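Local coordinates for protein oligoribonuclease (Colwellia psychrerythraea, PDB 6A4D) that hydrolyses small RNA oligonucleotides, probably as a 3'-to-5' exoribonuclease that removes nucleotides one at a time, at residues 139-144 / 150-155; 34-39 / 169-174; 15-20 / 161-166. The protein carries 1 engineered substitution. One frame throughout, in Å; residues are numbered along the deposited sequence.

Interaction 1. Residues 139-144 / 150-155; sequences TIKELA and EVLESV. With 9RC (5'-O-[(S)-hydroxy(4-nitrophenoxy)phosphoryl]thymidine), chain C.
Leu-152 rests its CD2 methyl on both Ala-144 and Lys-141, and this apolar packing joins the two segments. The methyl lies 4.0 Å from Ala-144 CB, whose small side chain lets the helix surface come close to the leucine branch. It lies equally far, 4.0 Å, from Lys-141 CG, where the greasy base of a long side chain serves as an apolar surface. Lys-141 and Leu-152 cross at about a right angle, the leucine lying on the lysine stem and not on its charged end.

The segments are successive parts of an RNase H-like fold. Residues 139-144 belong to helix 137-147, which also packs against the second subunit, Ile-140 on its Leu-143 and Leu-143 on its Ile-140. Residues 150-155 follow that helix in the chain and coil in turns, with backbone bonds such as Ser-154 N to Val-151 O.

Polar and ligand contacts involve the lysine tip. Its chain runs outward to CD and then bends, with chi3 -58° and chi4 -68°, which carries NZ back to a salt bridge with Glu-173 and beside the nitrophenyl ring of the bound 9RC. NZ lies unusually close to ring carbons CAZ and CAX, so its exact distance is doubtful, while Lys-141 CE sits 3.6 Å from CAX. At the nitro end Val-155 CG1 lies 4.0 Å from OBD, its branched apolar side chain bordering the pocket.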
loop_
_atom_site.group_PDB
_atom_site.type_symbol
_atom_site.label_atom_id
_atom_site.label_comp_id
_atom_site.label_asym_id
_atom_site.label_seq_id
_atom_site.Cartn_x
_atom_site.Cartn_y
_atom_site.Cartn_z
ATOM N N THR A 139 6.004 5.412 2.523
ATOM C CA THR A 139 6.860 5.279 1.340
ATOM C C THR A 139 7.844 6.403 1.312
ATOM O O THR A 139 9.018 6.194 1.034
ATOM C CB THR A 139 6.019 5.311 0.045
ATOM O OG1 THR A 139 5.392 4.032 -0.110
ATOM C CG2 THR A 139 6.820 5.715 -1.223
ATOM N N ILE A 140 7.379 7.599 1.631
ATOM C CA ILE A 140 8.228 8.803 1.514
ATOM C C ILE A 140 9.171 8.769 2.683
ATOM O O ILE A 140 10.311 9.099 2.530
ATOM C CB ILE A 140 7.430 10.133 1.510
ATOM C CG1 ILE A 140 6.432 10.093 0.346
ATOM C CG2 ILE A 140 8.373 11.346 1.271
ATOM C CD1 ILE A 140 5.245 10.915 0.667
ATOM N N LYS A 141 8.679 8.303 3.823
ATOM C CA LYS A 141 9.592 8.028 4.938
ATOM C C LYS A 141 10.747 7.080 4.629
ATOM O O LYS A 141 11.902 7.353 4.980
ATOM C CB LYS A 141 8.820 7.527 6.138
ATOM C CG LYS A 141 9.594 7.716 7.432
ATOM C CD LYS A 141 9.225 6.633 8.429
ATOM C CE LYS A 141 7.733 6.607 8.740
ATOM N NZ LYS A 141 7.303 7.814 9.480
ATOM N N GLU A 142 10.457 5.995 3.925
ATOM C CA GLU A 142 11.522 5.102 3.521
ATOM C C GLU A 142 12.481 5.734 2.501
ATOM O O GLU A 142 13.666 5.445 2.579
ATOM C CB GLU A 142 10.977 3.803 3.024
ATOM C CG GLU A 142 10.279 2.950 4.129
ATOM C CD GLU A 142 11.293 2.405 5.159
ATOM O OE1 GLU A 142 12.358 1.939 4.719
ATOM O OE2 GLU A 142 11.045 2.492 6.398
ATOM N N LEU A 143 12.004 6.573 1.567
ATOM C CA LEU A 143 12.898 7.309 0.707
ATOM C C LEU A 143 13.734 8.294 1.490
ATOM O O LEU A 143 14.926 8.446 1.221
ATOM C CB LEU A 143 12.200 7.945 -0.491
ATOM C CG LEU A 143 11.503 6.888 -1.387
ATOM C CD1 LEU A 143 10.538 7.474 -2.375
ATOM C CD2 LEU A 143 12.463 5.974 -2.133
ATOM N N ALA A 144 13.128 8.976 2.462
ATOM C CA ALA A 144 13.885 9.989 3.222
ATOM C C ALA A 144 15.009 9.322 4.044
ATOM O O ALA A 144 16.165 9.825 4.042
ATOM C CB ALA A 144 12.984 10.771 4.134
ATOM N N GLU A 150 18.234 13.521 7.246
ATOM C CA GLU A 150 18.067 14.682 8.096
ATOM C C GLU A 150 16.717 15.358 8.108
ATOM O O GLU A 150 16.366 16.005 9.095
ATOM C CB GLU A 150 19.114 15.727 7.783
ATOM C CG GLU A 150 19.485 16.429 9.082
ATOM C CD GLU A 150 20.909 16.973 9.109
ATOM O OE1 GLU A 150 21.138 17.877 9.959
ATOM O OE2 GLU A 150 21.741 16.510 8.288
ATOM N N VAL A 151 15.951 15.211 7.024
ATOM C CA VAL A 151 14.584 15.680 7.024
ATOM C C VAL A 151 13.796 15.063 8.191
ATOM O O VAL A 151 12.894 15.685 8.684
ATOM C CB VAL A 151 13.903 15.336 5.678
ATOM C CG1 VAL A 151 12.402 15.498 5.737
ATOM C CG2 VAL A 151 14.479 16.187 4.558
ATOM N N LEU A 152 14.125 13.851 8.623
ATOM C CA LEU A 152 13.324 13.168 9.623
ATOM C C LEU A 152 13.334 13.851 10.991
ATOM O O LEU A 152 12.433 13.601 11.821
ATOM C CB LEU A 152 13.813 11.722 9.740
ATOM C CG LEU A 152 13.690 10.834 8.491
ATOM C CD1 LEU A 152 14.183 9.446 8.789
ATOM C CD2 LEU A 152 12.235 10.714 8.069
ATOM N N GLU A 153 14.326 14.718 11.225
ATOM C CA GLU A 153 14.378 15.493 12.470
ATOM C C GLU A 153 13.247 16.448 12.577
ATOM O O GLU A 153 12.836 16.808 13.681
ATOM C CB GLU A 153 15.626 16.377 12.564
ATOM C CG GLU A 153 16.915 15.665 12.797
ATOM C CD GLU A 153 18.012 16.624 13.256
ATOM O OE1 GLU A 153 17.859 17.334 14.286
ATOM O OE2 GLU A 153 19.061 16.644 12.586
ATOM N N SER A 154 12.802 16.930 11.431
ATOM C CA SER A 154 11.684 17.845 11.372
ATOM C C SER A 154 10.351 17.190 11.462
ATOM O O SER A 154 9.377 17.876 11.750
ATOM C CB SER A 154 11.767 18.713 10.119
ATOM O OG SER A 154 12.986 19.385 10.185
ATOM N N VAL A 155 10.274 15.893 11.207
ATOM C CA VAL A 155 8.999 15.126 11.410
ATOM C C VAL A 155 8.765 14.973 12.883
ATOM O O VAL A 155 9.681 14.607 13.596
ATOM C CB VAL A 155 9.105 13.735 10.772
ATOM C CG1 VAL A 155 7.904 12.842 11.051
ATOM C CG2 VAL A 155 9.312 13.888 9.287
HETATM O OAJ 9RC C . 1.204 -3.443 9.654
HETATM C CAE 9RC C . 2.079 -3.504 10.520
HETATM N NAI 9RC C . 2.812 -4.671 10.662
HETATM C CAL 9RC C . 3.817 -4.761 11.633
HETATM O OAS 9RC C . 4.438 -5.826 11.721
HETATM C CAT 9RC C . 4.098 -3.660 12.456
HETATM C CAU 9RC C . 5.108 -3.704 13.432
HETATM C CAF 9RC C . 3.342 -2.513 12.300
HETATM N NAB 9RC C . 2.330 -2.456 11.316
HETATM C CAA 9RC C . 1.497 -1.265 11.129
HETATM O OAC 9RC C . 2.222 -0.214 10.547
HETATM C CAD 9RC C . 1.066 -0.727 12.470
HETATM C CAH 9RC C . 0.565 0.605 12.079
HETATM O OAK 9RC C . -0.799 0.462 11.784
HETATM C CAG 9RC C . 1.367 0.910 10.824
HETATM C CAR 9RC C . 2.286 2.045 11.131
HETATM O OAQ 9RC C . 3.135 2.170 10.001
HETATM P PAP 9RC C . 4.269 3.268 10.021
HETATM O OAO 9RC C . 4.827 3.264 8.517
HETATM O OAN 9RC C . 5.351 2.725 10.873
HETATM O OAM 9RC C . 3.441 4.485 10.550
HETATM C CAV 9RC C . 3.586 5.818 10.917
HETATM C CAW 9RC C . 2.417 6.556 11.331
HETATM C CAY 9RC C . 2.500 7.955 11.669
HETATM C CBA 9RC C . 3.757 8.634 11.626
HETATM N NBB 9RC C . 4.000 9.969 11.913
HETATM O OBD 9RC C . 5.270 10.454 12.814
HETATM O OBC 9RC C . 3.222 10.927 11.303
HETATM C CAZ 9RC C . 4.857 7.868 11.229
HETATM C CAX 9RC C . 4.813 6.500 10.872
#

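Interaction 2. Residues 34-39 / 169-174; sequences IITDSE and ESIAEL. With 9RC (5'-O-[(S)-hydroxy(4-nitrophenoxy)phosphoryl]thymidine), chain C.
Ile-171 projects from helix 163-180 onto the strand residues Thr-36 and Ile-34, and its side chain can be followed outward. CB points toward the strand. CG1 is anti to the carbonyl carbon (chi1 -67°) and CG2 is anti to the backbone N, a common setting for a beta-branched residue on a helix. From CG1 the chain stays extended, chi2 180°, and so delivers CD1 as the foremost atom. This methyl makes both contacts: 3.7 Å to Thr-36 CG2, where the two side chains reach toward each other tip to tip, and 3.9 Å to Ile-34 CG2, where they meet at a slant. One methyl thus spans two alternate residues of the strand, both facing the helix, and Trp-13 of the neighbouring strand borders the same isoleucine.

Threonine suits its buried place because its two branches do different work. CG2 is given to the helix, while OG1 donates to Asp-37 O at 2.9 Å, tilted 32° from the carbonyl plane, and is also bonded to Trp-13 NE1, so the hydroxyl is satisfied within the core.

Another face of the helix borders the ligand. Glu-173 OE1, which accepts from Asn-110 ND2, lies 3.1 Å from the nitro oxygen OBC of 9RC, a close approach of two acceptor oxygens, and 3.2 Å from its nitrogen NBB. Apolar on the sheet side and polar on the pocket side, helix 163-180 is an amphipathic helix packed on one face of the mixed sheet in this RNase H-like exonuclease fold.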
loop_
_atom_site.group_PDB
_atom_site.type_symbol
_atom_site.label_atom_id
_atom_site.label_comp_id
_atom_site.label_asym_id
_atom_site.label_seq_id
_atom_site.Cartn_x
_atom_site.Cartn_y
_atom_site.Cartn_z
ATOM N N ILE A 34 -10.245 12.325 7.563
ATOM C CA ILE A 34 -10.051 13.760 7.303
ATOM C C ILE A 34 -9.935 13.954 5.803
ATOM O O ILE A 34 -9.313 13.176 5.100
ATOM C CB ILE A 34 -8.826 14.280 8.065
ATOM C CG1 ILE A 34 -9.174 14.293 9.544
ATOM C CG2 ILE A 34 -8.395 15.658 7.556
ATOM C CD1 ILE A 34 -8.160 14.907 10.469
ATOM N N ILE A 35 -10.572 14.996 5.315
ATOM C CA ILE A 35 -10.459 15.423 3.943
ATOM C C ILE A 35 -9.547 16.641 3.891
ATOM O O ILE A 35 -9.733 17.558 4.678
ATOM C CB ILE A 35 -11.830 15.851 3.425
ATOM C CG1 ILE A 35 -12.855 14.716 3.643
ATOM C CG2 ILE A 35 -11.745 16.252 1.961
ATOM C CD1 ILE A 35 -12.765 13.605 2.615
ATOM N N THR A 36 -8.575 16.646 2.983
ATOM C CA THR A 36 -7.695 17.821 2.736
ATOM C C THR A 36 -7.814 18.156 1.298
ATOM O O THR A 36 -8.274 17.339 0.523
ATOM C CB THR A 36 -6.206 17.566 2.946
ATOM O OG1 THR A 36 -5.750 16.627 1.986
ATOM C CG2 THR A 36 -5.889 17.060 4.280
ATOM N N ASP A 37 -7.395 19.357 0.908
ATOM C CA ASP A 37 -7.259 19.635 -0.528
ATOM C C ASP A 37 -5.928 19.042 -1.001
ATOM O O ASP A 37 -5.123 18.487 -0.205
ATOM C CB ASP A 37 -7.325 21.155 -0.836
ATOM C CG ASP A 37 -6.225 21.975 -0.142
ATOM O OD1 ASP A 37 -5.176 21.386 0.286
ATOM O OD2 ASP A 37 -6.413 23.220 -0.018
ATOM N N SER A 38 -5.648 19.209 -2.277
ATOM C CA SER A 38 -4.412 18.657 -2.828
ATOM C C SER A 38 -3.158 19.328 -2.253
ATOM O O SER A 38 -2.065 18.780 -2.380
ATOM C CB SER A 38 -4.425 18.737 -4.339
ATOM O OG SER A 38 -4.351 20.080 -4.711
ATOM N N GLU A 39 -3.315 20.504 -1.631
ATOM C CA GLU A 39 -2.195 21.232 -1.038
ATOM C C GLU A 39 -2.135 21.014 0.466
ATOM O O GLU A 39 -1.431 21.706 1.153
ATOM C CB GLU A 39 -2.258 22.745 -1.438
ATOM C CG GLU A 39 -2.160 23.021 -2.957
ATOM C CD GLU A 39 -1.747 24.470 -3.333
ATOM O OE1 GLU A 39 -1.824 25.387 -2.486
ATOM O OE2 GLU A 39 -1.320 24.738 -4.484
ATOM N N GLU A 169 -1.267 13.776 12.435
ATOM C CA GLU A 169 0.140 13.415 12.380
ATOM C C GLU A 169 0.758 13.004 10.997
ATOM O O GLU A 169 1.877 13.346 10.695
ATOM C CB GLU A 169 0.418 12.309 13.408
ATOM C CG GLU A 169 1.109 12.795 14.669
ATOM C CD GLU A 169 1.450 11.656 15.608
ATOM O OE1 GLU A 169 0.987 11.735 16.770
ATOM O OE2 GLU A 169 2.164 10.694 15.174
ATOM N N SER A 170 0.048 12.196 10.232
ATOM C CA SER A 170 0.477 11.768 8.908
ATOM C C SER A 170 0.510 12.962 7.965
ATOM O O SER A 170 1.458 13.112 7.207
ATOM C CB SER A 170 -0.490 10.710 8.311
ATOM O OG SER A 170 -0.813 9.709 9.266
ATOM N N ILE A 171 -0.539 13.766 8.017
ATOM C CA ILE A 171 -0.698 14.980 7.177
ATOM C C ILE A 171 0.460 15.882 7.453
ATOM O O ILE A 171 1.143 16.365 6.516
ATOM C CB ILE A 171 -2.021 15.689 7.504
ATOM C CG1 ILE A 171 -3.197 14.784 7.066
ATOM C CG2 ILE A 171 -2.178 17.061 6.800
ATOM C CD1 ILE A 171 -4.556 15.365 7.334
ATOM N N ALA A 172 0.728 16.051 8.746
ATOM C CA ALA A 172 1.805 16.928 9.137
ATOM C C ALA A 172 3.115 16.374 8.656
ATOM O O ALA A 172 3.946 17.137 8.214
ATOM C CB ALA A 172 1.805 17.168 10.646
ATOM N N GLU A 173 3.307 15.061 8.726
ATOM C CA GLU A 173 4.549 14.469 8.252
ATOM C C GLU A 173 4.783 14.761 6.749
ATOM O O GLU A 173 5.871 15.069 6.344
ATOM C CB GLU A 173 4.604 12.962 8.512
ATOM C CG GLU A 173 5.923 12.290 8.095
ATOM C CD GLU A 173 5.883 10.756 8.264
ATOM O OE1 GLU A 173 4.896 10.238 8.843
ATOM O OE2 GLU A 173 6.832 10.065 7.790
ATOM N N LEU A 174 3.737 14.662 5.959
ATOM C CA LEU A 174 3.789 14.865 4.531
ATOM C C LEU A 174 4.037 16.334 4.181
ATOM O O LEU A 174 4.728 16.617 3.213
ATOM C CB LEU A 174 2.529 14.328 3.841
ATOM C CG LEU A 174 2.473 14.476 2.316
ATOM C CD1 LEU A 174 3.577 13.718 1.597
ATOM C CD2 LEU A 174 1.116 14.072 1.773
HETATM O OAJ 9RC C . 1.204 -3.443 9.654
HETATM C CAE 9RC C . 2.079 -3.504 10.520
HETATM N NAI 9RC C . 2.812 -4.671 10.662
HETATM C CAL 9RC C . 3.817 -4.761 11.633
HETATM O OAS 9RC C . 4.438 -5.826 11.721
HETATM C CAT 9RC C . 4.098 -3.660 12.456
HETATM C CAU 9RC C . 5.108 -3.704 13.432
HETATM C CAF 9RC C . 3.342 -2.513 12.300
HETATM N NAB 9RC C . 2.330 -2.456 11.316
HETATM C CAA 9RC C . 1.497 -1.265 11.129
HETATM O OAC 9RC C . 2.222 -0.214 10.547
HETATM C CAD 9RC C . 1.066 -0.727 12.470
HETATM C CAH 9RC C . 0.565 0.605 12.079
HETATM O OAK 9RC C . -0.799 0.462 11.784
HETATM C CAG 9RC C . 1.367 0.910 10.824
HETATM C CAR 9RC C . 2.286 2.045 11.131
HETATM O OAQ 9RC C . 3.135 2.170 10.001
HETATM P PAP 9RC C . 4.269 3.268 10.021
HETATM O OAO 9RC C . 4.827 3.264 8.517
HETATM O OAN 9RC C . 5.351 2.725 10.873
HETATM O OAM 9RC C . 3.441 4.485 10.550
HETATM C CAV 9RC C . 3.586 5.818 10.917
HETATM C CAW 9RC C . 2.417 6.556 11.331
HETATM C CAY 9RC C . 2.500 7.955 11.669
HETATM C CBA 9RC C . 3.757 8.634 11.626
HETATM N NBB 9RC C . 4.000 9.969 11.913
HETATM O OBD 9RC C . 5.270 10.454 12.814
HETATM O OBC 9RC C . 3.222 10.927 11.303
HETATM C CAZ 9RC C . 4.857 7.868 11.229
HETATM C CAX 9RC C . 4.813 6.500 10.872
#

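Interaction 3. Residues 15-20 / 161-166; sequences DLEMTG and HLALDA. Engineered in segment 161-166: Ala-166 (natural residue Asp). With 9RC (5'-O-[(S)-hydroxy(4-nitrophenoxy)phosphoryl]thymidine), chain D.
Strand 11-18, probably carrying the acidic Asp-x-Glu pair of the DEDD exonuclease active site, here meets the start of helix 163-180: Asp-15 and Glu-17 face Ala-163 and Ala-166. In the DEDD exonucleases of the RNase H clan such a pair helps to hold divalent metal ions, and a similar role is probable here. Position 166 is engineered, an alanine in place of the natural aspartate, so the contact described is that of the altered protein.

Asp-15 carries most of it. With chi1 179° its carboxylate extends from the strand to the helix, and OD2 comes within 3.3 Å of Ala-166 CB and 3.6 Å of Ala-163 CA. Ala-163 is small enough to let strand and helix backbones approach closely. Glu-17 only grazes this alanine, its OE2 being 4.4 Å from Ala-163 CB, because its chain bends at chi2 toward the ligand. Its OE1 accepts a hydrogen bond of 2.9 Å from OAK, the 3'-hydroxyl of the bound nucleotide. That same hydroxyl receives a nearly straight bond from Met-18 N, 3.1 Å with an N-H...O angle of 166°, while Met-18 SD packs on sugar carbon CAG at 3.8 Å. Lys-157 and Asn-62 bond the ligand too.

Two bonds at OAK imply that the sugar's 3' end is recognised directly, consistent with a 3' exonuclease. Asp-15 OD2 and Glu-17 OE2 are two acceptors only 2.9 Å apart; their approach is consistent with a site that would hold a metal ion, though none is modelled here.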
loop_
_atom_site.group_PDB
_atom_site.type_symbol
_atom_site.label_atom_id
_atom_site.label_comp_id
_atom_site.label_asym_id
_atom_site.label_seq_id
_atom_site.Cartn_x
_atom_site.Cartn_y
_atom_site.Cartn_z
ATOM N N ASP A 15 -7.544 6.721 9.299
ATOM C CA ASP A 15 -6.804 5.853 10.176
ATOM C C ASP A 15 -7.797 4.962 10.871
ATOM O O ASP A 15 -8.914 5.378 11.121
ATOM C CB ASP A 15 -5.973 6.665 11.161
ATOM C CG ASP A 15 -5.180 5.785 12.149
ATOM O OD1 ASP A 15 -4.389 4.932 11.670
ATOM O OD2 ASP A 15 -5.374 5.956 13.388
ATOM N N LEU A 16 -7.358 3.730 11.154
ATOM C CA LEU A 16 -8.169 2.698 11.784
ATOM C C LEU A 16 -7.427 2.132 12.978
ATOM O O LEU A 16 -6.204 2.068 12.993
ATOM C CB LEU A 16 -8.384 1.524 10.826
ATOM C CG LEU A 16 -9.282 1.650 9.598
ATOM C CD1 LEU A 16 -9.639 0.286 9.019
ATOM C CD2 LEU A 16 -10.557 2.394 9.866
ATOM N N GLU A 17 -8.177 1.684 13.979
ATOM C CA GLU A 17 -7.624 0.806 15.003
ATOM C C GLU A 17 -8.324 -0.526 14.811
ATOM O O GLU A 17 -9.496 -0.566 14.390
ATOM C CB GLU A 17 -7.827 1.380 16.400
ATOM C CG GLU A 17 -7.224 2.768 16.666
ATOM C CD GLU A 17 -5.810 2.920 16.126
ATOM O OE1 GLU A 17 -4.974 2.032 16.395
ATOM O OE2 GLU A 17 -5.542 3.896 15.377
ATOM N N MET A 18 -7.586 -1.601 15.068
ATOM C CA MET A 18 -8.086 -2.953 14.933
ATOM C C MET A 18 -7.707 -3.775 16.199
ATOM O O MET A 18 -7.073 -3.266 17.112
ATOM C CB MET A 18 -7.452 -3.564 13.713
ATOM C CG MET A 18 -7.608 -2.761 12.449
ATOM S SD MET A 18 -6.372 -1.461 12.172
ATOM C CE MET A 18 -6.065 -1.696 10.435
ATOM N N THR A 19 -8.067 -5.049 16.217
ATOM C CA THR A 19 -7.775 -5.953 17.352
ATOM C C THR A 19 -6.513 -6.707 17.100
ATOM O O THR A 19 -6.122 -7.561 17.900
ATOM C CB THR A 19 -8.889 -7.031 17.575
ATOM O OG1 THR A 19 -9.190 -7.689 16.327
ATOM C CG2 THR A 19 -10.096 -6.396 18.097
ATOM N N GLY A 20 -5.889 -6.453 15.970
ATOM C CA GLY A 20 -4.604 -7.061 15.661
ATOM C C GLY A 20 -4.234 -6.751 14.255
ATOM O O GLY A 20 -4.914 -5.934 13.603
ATOM N N HIS A 161 -3.344 7.575 21.048
ATOM C CA HIS A 161 -4.684 7.917 21.582
ATOM C C HIS A 161 -5.749 8.016 20.481
ATOM O O HIS A 161 -6.398 7.035 20.154
ATOM C CB HIS A 161 -4.652 9.182 22.495
ATOM C CG HIS A 161 -5.945 9.449 23.235
ATOM N ND1 HIS A 161 -6.608 8.473 23.953
ATOM C CD2 HIS A 161 -6.671 10.582 23.397
ATOM C CE1 HIS A 161 -7.695 8.987 24.498
ATOM N NE2 HIS A 161 -7.755 10.266 24.177
ATOM N N LEU A 162 -5.871 9.184 19.872
ATOM C CA LEU A 162 -6.965 9.456 18.971
ATOM C C LEU A 162 -6.576 8.885 17.615
ATOM O O LEU A 162 -5.396 8.916 17.241
ATOM C CB LEU A 162 -7.237 10.967 18.883
ATOM C CG LEU A 162 -7.361 11.755 20.208
ATOM C CD1 LEU A 162 -6.015 12.293 20.713
ATOM C CD2 LEU A 162 -8.403 12.871 20.072
ATOM N N ALA A 163 -7.552 8.310 16.914
ATOM C CA ALA A 163 -7.389 8.015 15.498
ATOM C C ALA A 163 -7.296 9.339 14.735
ATOM O O ALA A 163 -6.513 9.408 13.785
ATOM C CB ALA A 163 -8.506 7.138 14.954
ATOM N N LEU A 164 -8.039 10.381 15.158
ATOM C CA LEU A 164 -7.967 11.686 14.487
ATOM C C LEU A 164 -6.581 12.292 14.542
ATOM O O LEU A 164 -6.163 12.965 13.590
ATOM C CB LEU A 164 -8.926 12.726 15.054
ATOM C CG LEU A 164 -10.299 12.975 14.422
ATOM C CD1 LEU A 164 -10.905 14.229 15.043
ATOM C CD2 LEU A 164 -10.316 13.158 12.923
ATOM N N ASP A 165 -5.894 12.078 15.657
ATOM C CA ASP A 165 -4.582 12.662 15.863
ATOM C C ASP A 165 -3.504 11.830 15.203
ATOM O O ASP A 165 -2.483 12.362 14.866
ATOM C CB ASP A 165 -4.270 12.869 17.357
ATOM C CG ASP A 165 -4.800 14.194 17.877
ATOM O OD1 ASP A 165 -4.077 15.213 17.814
ATOM O OD2 ASP A 165 -5.951 14.233 18.332
ATOM N N ALA A 166 -3.699 10.526 15.057
ATOM C CA ALA A 166 -2.823 9.777 14.192
ATOM C C ALA A 166 -2.867 10.351 12.733
ATOM O O ALA A 166 -1.827 10.535 12.134
ATOM C CB ALA A 166 -3.173 8.311 14.237
HETATM O OAJ 9RC D . -1.685 -5.419 17.110
HETATM C CAE 9RC D . -0.862 -4.537 16.868
HETATM N NAI 9RC D . 0.414 -4.634 17.434
HETATM C CAL 9RC D . 1.379 -3.673 17.198
HETATM O OAS 9RC D . 2.468 -3.790 17.746
HETATM C CAT 9RC D . 1.098 -2.594 16.374
HETATM C CAU 9RC D . 2.075 -1.611 16.133
HETATM C CAF 9RC D . -0.164 -2.528 15.806
HETATM N NAB 9RC D . -1.155 -3.508 16.051
HETATM C CAA 9RC D . -2.529 -3.429 15.431
HETATM O OAC 9RC D . -2.515 -2.514 14.330
HETATM C CAD 9RC D . -3.579 -2.897 16.382
HETATM C CAH 9RC D . -3.627 -1.443 16.022
HETATM O OAK 9RC D . -4.884 -0.847 16.279
HETATM C CAG 9RC D . -3.468 -1.480 14.565
HETATM C CAR 9RC D . -3.021 -0.072 14.023
HETATM O OAQ 9RC D . -1.683 0.352 14.459
HETATM P PAP 9RC D . -1.416 1.819 15.197
HETATM O OAO 9RC D . -1.639 2.971 14.267
HETATM O OAN 9RC D . -2.459 1.784 16.403
HETATM O OAM 9RC D . 0.001 1.861 15.951
HETATM C CAV 9RC D . 1.145 2.527 15.606
HETATM C CAW 9RC D . 2.314 1.974 16.138
HETATM C CAY 9RC D . 3.550 2.550 15.883
HETATM C CBA 9RC D . 3.621 3.691 15.079
HETATM N NBB 9RC D . 4.825 4.217 14.862
HETATM O OBD 9RC D . 5.529 3.934 13.583
HETATM O OBC 9RC D . 5.434 5.029 15.972
HETATM C CAZ 9RC D . 2.455 4.269 14.539
HETATM C CAX 9RC D . 1.212 3.690 14.802
#

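In the fold
Helix 163-180 ties the contacts together: interactions 2 and 3 both use it, facing the adjacent antiparallel strands 28-36 and 11-18 of one mixed sheet. Their centres are about 16 Å apart and they meet through Ile-34 and Leu-164; along the chain their segments alternate. Interaction 1 comes between the strand and helix segments of both. Its centre lies about 15 Å from that of interaction 2, which it touches through the Lys-141 to Glu-173 salt bridge and Ile-140 packing on Leu-174, and about 22 Å from that of interaction 3. Interactions 1 and 2 share one nucleotide analogue, which the helix borders through residues 169-173; the other is held chiefly by the strand 11-18 side.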